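PDB 1PQ4: periplasmic binding protein component of an ABC type zinc uptake transporter, which probably captures zinc in the periplasm and delivers it to the membrane components of an ABC-type zinc uptake transporter. Local coordinates for residues M3-S8 against K150-L155; Y14-I19 against T146-E151; L136-V141 against E175-E180; Q179-I184 against S275-V280. All coordinates share one frame; numbering follows the deposited sequence.

From the N terminus, strand 3-7 opens contact 1, which closes a long loop onto the last turns of helix 138-155. Helix 10-20 follows directly and opens contact 2, whose loop runs within the first and ends one turn earlier on the same helix; the two share Lys-150 and Glu-151 and touch through Leu-152 and Leu-16. Contact 3 starts inside both loops, at residues 136-141, and closes beyond them on helix 160-185, so it crosses both. Contact 4 begins where contact 3 ends, sharing Gln-179 and Glu-180, and reaches helix 273-288. Together they tie the N-terminal sheet and its covering helices, through long helix 160-185, to the C-terminal helix.

Contact 1 of 4, residues M3-S8 against K150-L155; sequences MDITVS and KELAEL
Between Met-3 and Ile-5 of the strand and Leu-152 and Leu-155 of the helix no ring, side-chain amide or carboxylate takes part, and the flat group that does come close belongs to the backbone: the carbonyl oxygen O of Leu-155 lies 4.2 Å from the methyl carbon CE of Met-3, at the margin of contact. Everything else here is apolar contact among a thioether and aliphatic carbons, a worked example of how a helix can rest on a strand through a few side chains. The sulfur SD of Met-3 stands 4.1 Å from CB of Leu-155, and the two side chains cross at about a right angle. That reach depends on CG lying anti to the backbone N of Met-3 (chi1 -174°), which sends the thioether out toward the helix before the chain bends at chi2 and chi3. Deeper in, Ile-5 and Leu-152 meet tip to tip, with CD1 of the isoleucine 3.5 Å from CD2 of the leucine, the closest approach of the contact. Met-3 and Leu-155 keep some exposure to solvent, whereas Ile-5 and Leu-152 are buried, so the contact grades from a partly open end into the core. Its backbones stay well apart, the CA atoms of Met-3 and Leu-155 being 9.1 Å from each other. Strand 3-7 runs parallel between strands 24-28 and 54-57, and Ile-5 also packs on Val-24 and Val-56 of these neighbours. Leu-155 extends the covering to Ala-54, while Leu-152 leans on Leu-16 and Ile-19, placing the end of helix 138-155 beside helix 10-20 over the parallel sheet.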
loop_
_atom_site.group_PDB
_atom_site.type_symbol
_atom_site.label_atom_id
_atom_site.label_comp_id
_atom_site.label_asym_id
_atom_site.label_seq_id
_atom_site.Cartn_x
_atom_site.Cartn_y
_atom_site.Cartn_z
ATOM N N MET A 3 -11.325 13.609 16.823
ATOM C CA MET A 3 -10.099 14.239 16.388
ATOM C C MET A 3 -10.046 14.197 14.842
ATOM O O MET A 3 -10.273 13.156 14.241
ATOM C CB MET A 3 -8.942 13.437 16.947
ATOM C CG MET A 3 -7.546 13.917 16.773
ATOM S SD MET A 3 -6.629 13.339 18.296
ATOM C CE MET A 3 -7.499 14.287 19.478
ATOM N N ASP A 4 -9.749 15.327 14.214
ATOM C CA ASP A 4 -9.589 15.388 12.755
ATOM C C ASP A 4 -8.180 14.957 12.421
ATOM O O ASP A 4 -7.213 15.575 12.868
ATOM C CB ASP A 4 -9.785 16.805 12.246
ATOM C CG ASP A 4 -11.244 17.170 12.163
ATOM O OD1 ASP A 4 -11.963 16.439 11.468
ATOM O OD2 ASP A 4 -11.669 18.149 12.792
ATOM N N ILE A 5 -8.081 13.924 11.592
ATOM C CA ILE A 5 -6.798 13.347 11.206
ATOM C C ILE A 5 -6.799 13.173 9.715
ATOM O O ILE A 5 -7.797 12.747 9.128
ATOM C CB ILE A 5 -6.617 11.933 11.871
ATOM C CG1 ILE A 5 -6.660 12.100 13.394
ATOM C CG2 ILE A 5 -5.276 11.255 11.443
ATOM C CD1 ILE A 5 -6.662 10.803 14.199
ATOM N N THR A 6 -5.682 13.509 9.102
ATOM C CA THR A 6 -5.541 13.352 7.681
ATOM C C THR A 6 -4.502 12.291 7.448
ATOM O O THR A 6 -3.453 12.189 8.162
ATOM C CB THR A 6 -5.114 14.700 7.016
ATOM O OG1 THR A 6 -6.170 15.659 7.171
ATOM C CG2 THR A 6 -4.892 14.504 5.533
ATOM N N VAL A 7 -4.769 11.449 6.458
ATOM C CA VAL A 7 -3.783 10.439 6.121
ATOM C C VAL A 7 -3.440 10.595 4.637
ATOM O O VAL A 7 -4.171 11.250 3.895
ATOM C CB VAL A 7 -4.303 9.008 6.371
ATOM C CG1 VAL A 7 -4.730 8.869 7.854
ATOM C CG2 VAL A 7 -5.483 8.724 5.422
ATOM N N SER A 8 -2.342 9.989 4.220
ATOM C CA SER A 8 -1.919 10.100 2.829
ATOM C C SER A 8 -2.738 9.298 1.829
ATOM O O SER A 8 -3.178 9.838 0.831
ATOM C CB SER A 8 -0.453 9.685 2.693
ATOM O OG SER A 8 0.401 10.645 3.300
ATOM N N LYS A 150 -0.278 4.309 19.647
ATOM C CA LYS A 150 0.562 4.926 20.694
ATOM C C LYS A 150 0.546 6.446 20.498
ATOM O O LYS A 150 0.369 7.196 21.460
ATOM C CB LYS A 150 2.006 4.374 20.597
ATOM C CG LYS A 150 3.044 5.156 21.424
ATOM C CD LYS A 150 4.490 4.841 21.014
ATOM C CE LYS A 150 5.478 5.866 21.608
ATOM N NZ LYS A 150 5.137 7.308 21.286
ATOM N N GLU A 151 0.704 6.929 19.258
ATOM C CA GLU A 151 0.676 8.372 19.069
ATOM C C GLU A 151 -0.670 8.986 19.297
ATOM O O GLU A 151 -0.751 10.105 19.830
ATOM C CB GLU A 151 1.201 8.755 17.695
ATOM C CG GLU A 151 2.617 8.315 17.536
ATOM C CD GLU A 151 3.629 9.340 18.047
ATOM O OE1 GLU A 151 3.400 9.964 19.101
ATOM O OE2 GLU A 151 4.664 9.503 17.377
ATOM N N LEU A 152 -1.747 8.291 18.912
ATOM C CA LEU A 152 -3.100 8.840 19.130
ATOM C C LEU A 152 -3.432 8.914 20.634
ATOM O O LEU A 152 -4.182 9.816 21.095
ATOM C CB LEU A 152 -4.183 7.984 18.426
ATOM C CG LEU A 152 -4.230 8.120 16.883
ATOM C CD1 LEU A 152 -5.394 7.300 16.296
ATOM C CD2 LEU A 152 -4.349 9.609 16.560
ATOM N N ALA A 153 -2.941 7.933 21.395
ATOM C CA ALA A 153 -3.197 7.926 22.847
ATOM C C ALA A 153 -2.470 9.115 23.516
ATOM O O ALA A 153 -2.940 9.634 24.519
ATOM C CB ALA A 153 -2.735 6.564 23.475
ATOM N N GLU A 154 -1.340 9.541 22.938
ATOM C CA GLU A 154 -0.583 10.684 23.455
ATOM C C GLU A 154 -1.324 11.974 23.143
ATOM O O GLU A 154 -1.291 12.926 23.904
ATOM C CB GLU A 154 0.792 10.752 22.801
ATOM C CG GLU A 154 1.727 9.617 23.169
ATOM C CD GLU A 154 2.108 9.648 24.634
ATOM O OE1 GLU A 154 2.465 10.746 25.123
ATOM O OE2 GLU A 154 2.056 8.581 25.287
ATOM N N LEU A 155 -2.016 12.007 22.019
ATOM C CA LEU A 155 -2.759 13.185 21.627
ATOM C C LEU A 155 -4.098 13.276 22.334
ATOM O O LEU A 155 -4.650 14.374 22.532
ATOM C CB LEU A 155 -3.009 13.122 20.110
ATOM C CG LEU A 155 -2.461 14.138 19.104
ATOM C CD1 LEU A 155 -1.321 14.950 19.673
ATOM C CD2 LEU A 155 -2.053 13.383 17.854
#

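Contact 2 of 4, residues Y14-I19 against T146-E151; sequences YFLEKI and TTIAKE
Ile-19 pushes both of its branches at segment 146-151, and the two branches find different seats. Its CG2 methyl settles on the low surface left by Ala-149, 3.9 Å from the CB of that residue and equally near its CA. The longer branch carries CD1 over to Ile-148, 4.1 Å from the CB of that residue. This division follows from the torsion of Ile-19: CG1 lies anti to the carbonyl carbon (chi1 -69°), leaving CG2 to face the alanine. Ile-148 is the answering bump. Its CG2 lies within contact of CD1 of Ile-19 and also of CD1 of Leu-16, the latter at 4.0 Å, while its own CD1 meets CD2 of Leu-16 at 4.1 Å. Both methyls of Leu-16 are thus engaged, and the leucine and isoleucine chains cross at about a right angle. The helix segments cross at -53° with 10.4 Å between axes, an inclined packing in which Ala-149 brings its CA to 6.4 Å from that of Ile-19. Helix 10-20, following strand 3-7, thus packs on helix 138-155, with Leu-167 of helix 160-185 also against Ala-149. Were Ile-19 cut back to an alanine, the seat over Ala-149 would probably be left unfilled and Ile-148 would lose a neighbour. The contact is wholly hydrocarbon and buried, so it rests on fit and on exclusion of water, with no polar bond to set its register.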
loop_
_atom_site.group_PDB
_atom_site.type_symbol
_atom_site.label_atom_id
_atom_site.label_comp_id
_atom_site.label_asym_id
_atom_site.label_seq_id
_atom_site.Cartn_x
_atom_site.Cartn_y
_atom_site.Cartn_z
ATOM N N TYR A 14 -8.478 2.929 6.469
ATOM C CA TYR A 14 -8.935 1.657 7.021
ATOM C C TYR A 14 -8.224 1.426 8.401
ATOM O O TYR A 14 -8.849 1.048 9.390
ATOM C CB TYR A 14 -8.562 0.532 6.057
ATOM C CG TYR A 14 -9.002 -0.852 6.497
ATOM C CD1 TYR A 14 -10.287 -1.330 6.191
ATOM C CD2 TYR A 14 -8.150 -1.673 7.234
ATOM C CE1 TYR A 14 -10.703 -2.579 6.606
ATOM C CE2 TYR A 14 -8.562 -2.949 7.685
ATOM C CZ TYR A 14 -9.850 -3.376 7.350
ATOM O OH TYR A 14 -10.308 -4.584 7.766
ATOM N N PHE A 15 -6.917 1.635 8.421
ATOM C CA PHE A 15 -6.126 1.439 9.638
ATOM C C PHE A 15 -6.635 2.399 10.707
ATOM O O PHE A 15 -6.832 2.017 11.858
ATOM C CB PHE A 15 -4.667 1.765 9.382
ATOM C CG PHE A 15 -4.023 0.969 8.283
ATOM C CD1 PHE A 15 -2.809 1.434 7.725
ATOM C CD2 PHE A 15 -4.573 -0.215 7.812
ATOM C CE1 PHE A 15 -2.163 0.735 6.714
ATOM C CE2 PHE A 15 -3.927 -0.953 6.783
ATOM C CZ PHE A 15 -2.733 -0.477 6.234
ATOM N N LEU A 16 -6.827 3.663 10.336
ATOM C CA LEU A 16 -7.302 4.626 11.319
ATOM C C LEU A 16 -8.680 4.316 11.845
ATOM O O LEU A 16 -8.962 4.539 13.046
ATOM C CB LEU A 16 -7.290 6.059 10.767
ATOM C CG LEU A 16 -5.956 6.795 11.010
ATOM C CD1 LEU A 16 -5.786 7.106 12.501
ATOM C CD2 LEU A 16 -4.780 5.894 10.563
ATOM N N GLU A 17 -9.570 3.883 10.944
ATOM C CA GLU A 17 -10.939 3.533 11.388
ATOM C C GLU A 17 -10.872 2.376 12.401
ATOM O O GLU A 17 -11.584 2.381 13.380
ATOM C CB GLU A 17 -11.801 3.108 10.188
ATOM C CG GLU A 17 -13.282 2.800 10.511
ATOM C CD GLU A 17 -14.008 3.939 11.218
ATOM O OE1 GLU A 17 -13.646 5.132 11.023
ATOM O OE2 GLU A 17 -14.968 3.633 11.978
ATOM N N LYS A 18 -10.032 1.389 12.146
ATOM C CA LYS A 18 -9.912 0.228 13.042
ATOM C C LYS A 18 -9.348 0.636 14.413
ATOM O O LYS A 18 -9.766 0.150 15.462
ATOM C CB LYS A 18 -8.958 -0.800 12.415
ATOM C CG LYS A 18 -9.597 -1.585 11.268
ATOM C CD LYS A 18 -10.592 -2.620 11.870
ATOM C CE LYS A 18 -11.499 -3.273 10.798
ATOM N NZ LYS A 18 -12.170 -4.495 11.367
ATOM N N ILE A 19 -8.397 1.550 14.387
ATOM C CA ILE A 19 -7.732 1.956 15.636
ATOM C C ILE A 19 -8.514 3.006 16.396
ATOM O O ILE A 19 -8.649 2.951 17.623
ATOM C CB ILE A 19 -6.335 2.487 15.289
ATOM C CG1 ILE A 19 -5.459 1.334 14.818
ATOM C CG2 ILE A 19 -5.709 3.258 16.513
ATOM C CD1 ILE A 19 -4.160 1.758 14.144
ATOM N N THR A 146 0.553 -0.207 15.705
ATOM C CA THR A 146 1.031 0.025 17.084
ATOM C C THR A 146 1.532 1.476 17.250
ATOM O O THR A 146 1.168 2.162 18.182
ATOM C CB THR A 146 2.115 -0.983 17.409
ATOM O OG1 THR A 146 1.536 -2.280 17.303
ATOM C CG2 THR A 146 2.681 -0.780 18.836
ATOM N N THR A 147 2.313 1.948 16.284
ATOM C CA THR A 147 2.869 3.298 16.304
ATOM C C THR A 147 1.726 4.276 16.265
ATOM O O THR A 147 1.678 5.233 17.035
ATOM C CB THR A 147 3.819 3.506 15.090
ATOM O OG1 THR A 147 4.937 2.611 15.203
ATOM C CG2 THR A 147 4.324 4.975 15.014
ATOM N N ILE A 148 0.766 4.052 15.369
ATOM C CA ILE A 148 -0.341 4.995 15.307
ATOM C C ILE A 148 -1.157 5.081 16.604
ATOM O O ILE A 148 -1.486 6.188 17.086
ATOM C CB ILE A 148 -1.263 4.642 14.097
ATOM C CG1 ILE A 148 -0.458 4.771 12.777
ATOM C CG2 ILE A 148 -2.491 5.540 14.116
ATOM C CD1 ILE A 148 -1.147 4.190 11.546
ATOM N N ALA A 149 -1.509 3.925 17.172
ATOM C CA ALA A 149 -2.325 3.918 18.388
ATOM C C ALA A 149 -1.564 4.624 19.521
ATOM O O ALA A 149 -2.134 5.418 20.254
ATOM C CB ALA A 149 -2.655 2.463 18.802
ATOM N N LYS A 150 -0.278 4.309 19.647
ATOM C CA LYS A 150 0.562 4.926 20.694
ATOM C C LYS A 150 0.546 6.446 20.498
ATOM O O LYS A 150 0.369 7.196 21.460
ATOM C CB LYS A 150 2.006 4.374 20.597
ATOM C CG LYS A 150 3.044 5.156 21.424
ATOM C CD LYS A 150 4.490 4.841 21.014
ATOM C CE LYS A 150 5.478 5.866 21.608
ATOM N NZ LYS A 150 5.137 7.308 21.286
ATOM N N GLU A 151 0.704 6.929 19.258
ATOM C CA GLU A 151 0.676 8.372 19.069
ATOM C C GLU A 151 -0.670 8.986 19.297
ATOM O O GLU A 151 -0.751 10.105 19.830
ATOM C CB GLU A 151 1.201 8.755 17.695
ATOM C CG GLU A 151 2.617 8.315 17.536
ATOM C CD GLU A 151 3.629 9.340 18.047
ATOM O OE1 GLU A 151 3.400 9.964 19.101
ATOM O OE2 GLU A 151 4.664 9.503 17.377
#

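Contact 3 of 4, residues L136-V141 against E175-E180; sequences LSPTLV and ERLNQE
Pro-138 turns its ring toward segment 175-180 and meets two side chains there. Its CG is 4.2 Å from CD2 of Leu-177, the two side chains crossing at about a right angle, and its CB lies 4.3 Å from CB of Asn-178. The asparagine holds CG anti to its backbone N (chi1 179°), which carries the amide past the proline toward Thr-139. There OD1 of Asn-178 comes 4.1 Å from OG1 of Thr-139, too far to bond; OD1 of Asn-178 is instead hydrogen-bonded to the hydroxyl of Tyr-207. On the other side of the amide, ND2 donates to OE2 of Glu-175 one turn earlier, at 3.2 Å and a bent 138°, meeting the carboxylate on its syn side. Lys-142 pairs with the same oxygen, adding a charge from helix 138-155. A leucine in place of Asn-178 is likely to leave the Tyr-207 hydroxyl without its mate and Glu-175 freer to swing. Ser-137 sits at the N-cap, accepting from Leu-140 N, although the position of its OG is less certain. The arrangement is an antiparallel helical hairpin, the capped start of helix 138-155 packing against the later turns of helix 160-185, with zinc ligand His-133 just upstream.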
loop_
_atom_site.group_PDB
_atom_site.type_symbol
_atom_site.label_atom_id
_atom_site.label_comp_id
_atom_site.label_asym_id
_atom_site.label_seq_id
_atom_site.Cartn_x
_atom_site.Cartn_y
_atom_site.Cartn_z
ATOM N N LEU A 136 1.090 -2.877 2.420
ATOM C CA LEU A 136 0.498 -4.076 1.831
ATOM C C LEU A 136 1.015 -5.349 2.479
ATOM O O LEU A 136 0.818 -6.442 1.963
ATOM C CB LEU A 136 0.731 -4.080 0.303
ATOM C CG LEU A 136 -0.062 -2.918 -0.343
ATOM C CD1 LEU A 136 0.479 -2.679 -1.755
ATOM C CD2 LEU A 136 -1.563 -3.192 -0.365
ATOM N N SER A 137 1.724 -5.200 3.603
ATOM C CA SER A 137 2.230 -6.354 4.365
ATOM C C SER A 137 1.477 -6.411 5.694
ATOM O O SER A 137 1.658 -5.515 6.546
ATOM C CB SER A 137 3.723 -6.174 4.668
ATOM O OG SER A 137 4.141 -7.140 5.624
ATOM N N PRO A 138 0.622 -7.437 5.920
ATOM C CA PRO A 138 -0.092 -7.476 7.226
ATOM C C PRO A 138 0.910 -7.443 8.414
ATOM O O PRO A 138 0.633 -6.858 9.454
ATOM C CB PRO A 138 -0.818 -8.840 7.222
ATOM C CG PRO A 138 -1.126 -9.046 5.723
ATOM C CD PRO A 138 0.205 -8.544 5.039
ATOM N N THR A 139 2.048 -8.080 8.222
ATOM C CA THR A 139 3.077 -8.144 9.278
ATOM C C THR A 139 3.577 -6.741 9.618
ATOM O O THR A 139 3.631 -6.357 10.778
ATOM C CB THR A 139 4.209 -9.082 8.786
ATOM O OG1 THR A 139 3.673 -10.407 8.786
ATOM C CG2 THR A 139 5.447 -9.078 9.707
ATOM N N LEU A 140 3.901 -5.965 8.595
ATOM C CA LEU A 140 4.385 -4.612 8.824
ATOM C C LEU A 140 3.244 -3.699 9.250
ATOM O O LEU A 140 3.457 -2.717 9.958
ATOM C CB LEU A 140 5.076 -4.102 7.552
ATOM C CG LEU A 140 6.424 -4.712 7.218
ATOM C CD1 LEU A 140 6.286 -6.190 7.035
ATOM C CD2 LEU A 140 6.939 -4.078 5.886
ATOM N N VAL A 141 2.007 -4.023 8.874
ATOM C CA VAL A 141 0.934 -3.148 9.325
ATOM C C VAL A 141 0.730 -3.270 10.826
ATOM O O VAL A 141 0.221 -2.352 11.448
ATOM C CB VAL A 141 -0.398 -3.418 8.506
ATOM C CG1 VAL A 141 -1.617 -2.706 9.131
ATOM C CG2 VAL A 141 -0.172 -2.815 7.076
ATOM N N GLU A 175 -3.297 -10.966 12.408
ATOM C CA GLU A 175 -2.677 -12.297 12.460
ATOM C C GLU A 175 -3.565 -13.291 11.762
ATOM O O GLU A 175 -3.099 -14.162 11.043
ATOM C CB GLU A 175 -2.460 -12.778 13.908
ATOM C CG GLU A 175 -1.004 -12.847 14.251
ATOM C CD GLU A 175 -0.221 -13.652 13.229
ATOM O OE1 GLU A 175 -0.178 -14.894 13.342
ATOM O OE2 GLU A 175 0.335 -13.050 12.292
ATOM N N ARG A 176 -4.859 -13.158 11.969
ATOM C CA ARG A 176 -5.808 -14.071 11.315
ATOM C C ARG A 176 -5.739 -13.875 9.775
ATOM O O ARG A 176 -5.636 -14.833 9.021
ATOM C CB ARG A 176 -7.206 -13.806 11.878
ATOM C CG ARG A 176 -8.337 -14.570 11.216
ATOM C CD ARG A 176 -9.513 -13.638 11.306
ATOM N NE ARG A 176 -10.750 -14.092 10.701
ATOM C CZ ARG A 176 -11.799 -13.291 10.552
ATOM N NH1 ARG A 176 -11.711 -12.029 10.970
ATOM N NH2 ARG A 176 -12.922 -13.740 9.996
ATOM N N LEU A 177 -5.698 -12.619 9.329
ATOM C CA LEU A 177 -5.560 -12.328 7.896
ATOM C C LEU A 177 -4.265 -12.907 7.361
ATOM O O LEU A 177 -4.218 -13.518 6.285
ATOM C CB LEU A 177 -5.573 -10.834 7.696
ATOM C CG LEU A 177 -5.362 -10.375 6.251
ATOM C CD1 LEU A 177 -6.556 -10.792 5.394
ATOM C CD2 LEU A 177 -5.283 -8.848 6.258
ATOM N N ASN A 178 -3.179 -12.718 8.117
ATOM C CA ASN A 178 -1.895 -13.250 7.702
ATOM C C ASN A 178 -1.913 -14.770 7.491
ATOM O O ASN A 178 -1.325 -15.298 6.521
ATOM C CB ASN A 178 -0.825 -12.875 8.753
ATOM C CG ASN A 178 0.551 -13.425 8.413
ATOM O OD1 ASN A 178 1.064 -13.224 7.312
ATOM N ND2 ASN A 178 1.162 -14.110 9.370
ATOM N N GLN A 179 -2.526 -15.489 8.429
ATOM C CA GLN A 179 -2.636 -16.953 8.308
ATOM C C GLN A 179 -3.487 -17.311 7.063
ATOM O O GLN A 179 -3.175 -18.250 6.309
ATOM C CB GLN A 179 -3.354 -17.548 9.561
ATOM C CG GLN A 179 -2.514 -18.533 10.383
ATOM C CD GLN A 179 -3.337 -19.755 10.861
ATOM O OE1 GLN A 179 -4.506 -19.623 11.269
ATOM N NE2 GLN A 179 -2.720 -20.947 10.816
ATOM N N GLU A 180 -4.578 -16.577 6.884
ATOM C CA GLU A 180 -5.487 -16.824 5.769
ATOM C C GLU A 180 -4.763 -16.613 4.433
ATOM O O GLU A 180 -4.865 -17.440 3.529
ATOM C CB GLU A 180 -6.673 -15.875 5.894
ATOM C CG GLU A 180 -7.906 -16.268 5.153
ATOM C CD GLU A 180 -9.065 -15.336 5.474
ATOM O OE1 GLU A 180 -9.148 -14.884 6.641
ATOM O OE2 GLU A 180 -9.895 -15.070 4.576
#

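Contact 4 of 4, residues Q179-I184 against S275-V280; sequences QELGQI and SNLKAV
Lys-278 and Glu-180 join two helices in a salt bridge that is lopsided. The ammonium NZ of Lys-278 gives its better bond to OE2 of Glu-180, at 3.1 Å, and a weak one to OE1 of Glu-180, at 3.4 Å. The donor comes to OE2 on the syn side and 29° out of the carboxylate plane, and the unequal distances put it nearer OE2. The lysine chain, bent at chi3 (-140°), passes the carboxylate obliquely, with OE2 of Glu-180 3.1 Å from CD of Lys-278. Both acid oxygens thus share a single ammonium here, and both residues keep some exposure to solvent. Nearby, CE of Lys-278 also packs on CD1 of Leu-177. The two helix segments run nearly parallel, 12° apart, with 10.1 Å between axes: this is long helix 160-185, which in this solute-binding family joins the two lobes, lying alongside helix 273-288 of the C-terminal lobe. Beneath the ion pair the contact is apolar. CD2 of Leu-181 tucks against the backbone of the other helix, 3.7 Å from the carbonyl O of Leu-277 and as near to CA of Lys-278. CD1 of Leu-181 meets CD1 of Leu-277 at 4.1 Å, the two leucines crossing at about a right angle. Pro-138 touches both leucines, and Trp-200 touches Leu-277. Within segment 275-280, Ala-279 N is satisfied by Ser-275 O, and Ser-275 OG is hydrogen-bonded to Asp-272.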
loop_
_atom_site.group_PDB
_atom_site.type_symbol
_atom_site.label_atom_id
_atom_site.label_comp_id
_atom_site.label_asym_id
_atom_site.label_seq_id
_atom_site.Cartn_x
_atom_site.Cartn_y
_atom_site.Cartn_z
ATOM N N GLN A 179 -2.526 -15.489 8.429
ATOM C CA GLN A 179 -2.636 -16.953 8.308
ATOM C C GLN A 179 -3.487 -17.311 7.063
ATOM O O GLN A 179 -3.175 -18.250 6.309
ATOM C CB GLN A 179 -3.354 -17.548 9.561
ATOM C CG GLN A 179 -2.514 -18.533 10.383
ATOM C CD GLN A 179 -3.337 -19.755 10.861
ATOM O OE1 GLN A 179 -4.506 -19.623 11.269
ATOM N NE2 GLN A 179 -2.720 -20.947 10.816
ATOM N N GLU A 180 -4.578 -16.577 6.884
ATOM C CA GLU A 180 -5.487 -16.824 5.769
ATOM C C GLU A 180 -4.763 -16.613 4.433
ATOM O O GLU A 180 -4.865 -17.440 3.529
ATOM C CB GLU A 180 -6.673 -15.875 5.894
ATOM C CG GLU A 180 -7.906 -16.268 5.153
ATOM C CD GLU A 180 -9.065 -15.336 5.474
ATOM O OE1 GLU A 180 -9.148 -14.884 6.641
ATOM O OE2 GLU A 180 -9.895 -15.070 4.576
ATOM N N LEU A 181 -4.023 -15.514 4.298
ATOM C CA LEU A 181 -3.297 -15.265 3.039
ATOM C C LEU A 181 -2.229 -16.325 2.814
ATOM O O LEU A 181 -2.026 -16.785 1.689
ATOM C CB LEU A 181 -2.653 -13.863 3.042
ATOM C CG LEU A 181 -3.653 -12.710 3.182
ATOM C CD1 LEU A 181 -2.897 -11.347 3.158
ATOM C CD2 LEU A 181 -4.665 -12.757 2.051
ATOM N N GLY A 182 -1.557 -16.735 3.889
ATOM C CA GLY A 182 -0.534 -17.760 3.768
ATOM C C GLY A 182 -1.132 -19.091 3.307
ATOM O O GLY A 182 -0.504 -19.824 2.537
ATOM N N GLN A 183 -2.346 -19.411 3.759
ATOM C CA GLN A 183 -2.989 -20.663 3.360
ATOM C C GLN A 183 -3.321 -20.630 1.848
ATOM O O GLN A 183 -3.143 -21.605 1.126
ATOM C CB GLN A 183 -4.268 -20.891 4.165
ATOM C CG GLN A 183 -3.980 -21.227 5.623
ATOM C CD GLN A 183 -5.218 -21.592 6.424
ATOM O OE1 GLN A 183 -6.195 -20.833 6.475
ATOM N NE2 GLN A 183 -5.178 -22.761 7.070
ATOM N N ILE A 184 -3.814 -19.500 1.389
ATOM C CA ILE A 184 -4.116 -19.321 -0.029
ATOM C C ILE A 184 -2.859 -19.443 -0.888
ATOM O O ILE A 184 -2.877 -20.108 -1.916
ATOM C CB ILE A 184 -4.763 -17.919 -0.268
ATOM C CG1 ILE A 184 -6.115 -17.879 0.435
ATOM C CG2 ILE A 184 -4.862 -17.590 -1.782
ATOM C CD1 ILE A 184 -6.689 -16.480 0.626
ATOM N N SER A 275 -10.299 -7.054 2.695
ATOM C CA SER A 275 -10.913 -7.863 1.640
ATOM C C SER A 275 -10.154 -7.695 0.336
ATOM O O SER A 275 -10.049 -8.634 -0.432
ATOM C CB SER A 275 -12.408 -7.522 1.496
ATOM O OG SER A 275 -12.575 -6.245 0.941
ATOM N N ASN A 276 -9.582 -6.512 0.074
ATOM C CA ASN A 276 -8.772 -6.358 -1.162
ATOM C C ASN A 276 -7.557 -7.271 -1.141
ATOM O O ASN A 276 -7.237 -7.926 -2.142
ATOM C CB ASN A 276 -8.287 -4.907 -1.294
ATOM C CG ASN A 276 -7.492 -4.665 -2.592
ATOM O OD1 ASN A 276 -6.304 -4.307 -2.573
ATOM N ND2 ASN A 276 -8.143 -4.881 -3.714
ATOM N N LEU A 277 -6.859 -7.351 0.002
ATOM C CA LEU A 277 -5.675 -8.204 0.057
ATOM C C LEU A 277 -6.042 -9.679 -0.178
ATOM O O LEU A 277 -5.273 -10.412 -0.777
ATOM C CB LEU A 277 -4.976 -8.096 1.399
ATOM C CG LEU A 277 -3.919 -7.016 1.466
ATOM C CD1 LEU A 277 -3.142 -7.233 2.844
ATOM C CD2 LEU A 277 -2.979 -7.142 0.259
ATOM N N LYS A 278 -7.191 -10.109 0.329
ATOM C CA LYS A 278 -7.590 -11.495 0.101
ATOM C C LYS A 278 -7.919 -11.689 -1.376
ATOM O O LYS A 278 -7.571 -12.709 -1.958
ATOM C CB LYS A 278 -8.818 -11.871 0.934
ATOM C CG LYS A 278 -8.554 -11.847 2.403
ATOM C CD LYS A 278 -9.780 -12.314 3.183
ATOM C CE LYS A 278 -9.980 -11.484 4.446
ATOM N NZ LYS A 278 -10.878 -12.236 5.354
ATOM N N ALA A 279 -8.568 -10.707 -1.993
ATOM C CA ALA A 279 -8.861 -10.837 -3.432
ATOM C C ALA A 279 -7.552 -10.907 -4.211
ATOM O O ALA A 279 -7.434 -11.670 -5.187
ATOM C CB ALA A 279 -9.719 -9.648 -3.924
ATOM N N VAL A 280 -6.554 -10.104 -3.799
ATOM C CA VAL A 280 -5.260 -10.113 -4.483
ATOM C C VAL A 280 -4.608 -11.475 -4.430
ATOM O O VAL A 280 -4.101 -12.009 -5.453
ATOM C CB VAL A 280 -4.260 -9.035 -3.897
ATOM C CG1 VAL A 280 -2.854 -9.238 -4.468
ATOM C CG2 VAL A 280 -4.762 -7.629 -4.303
#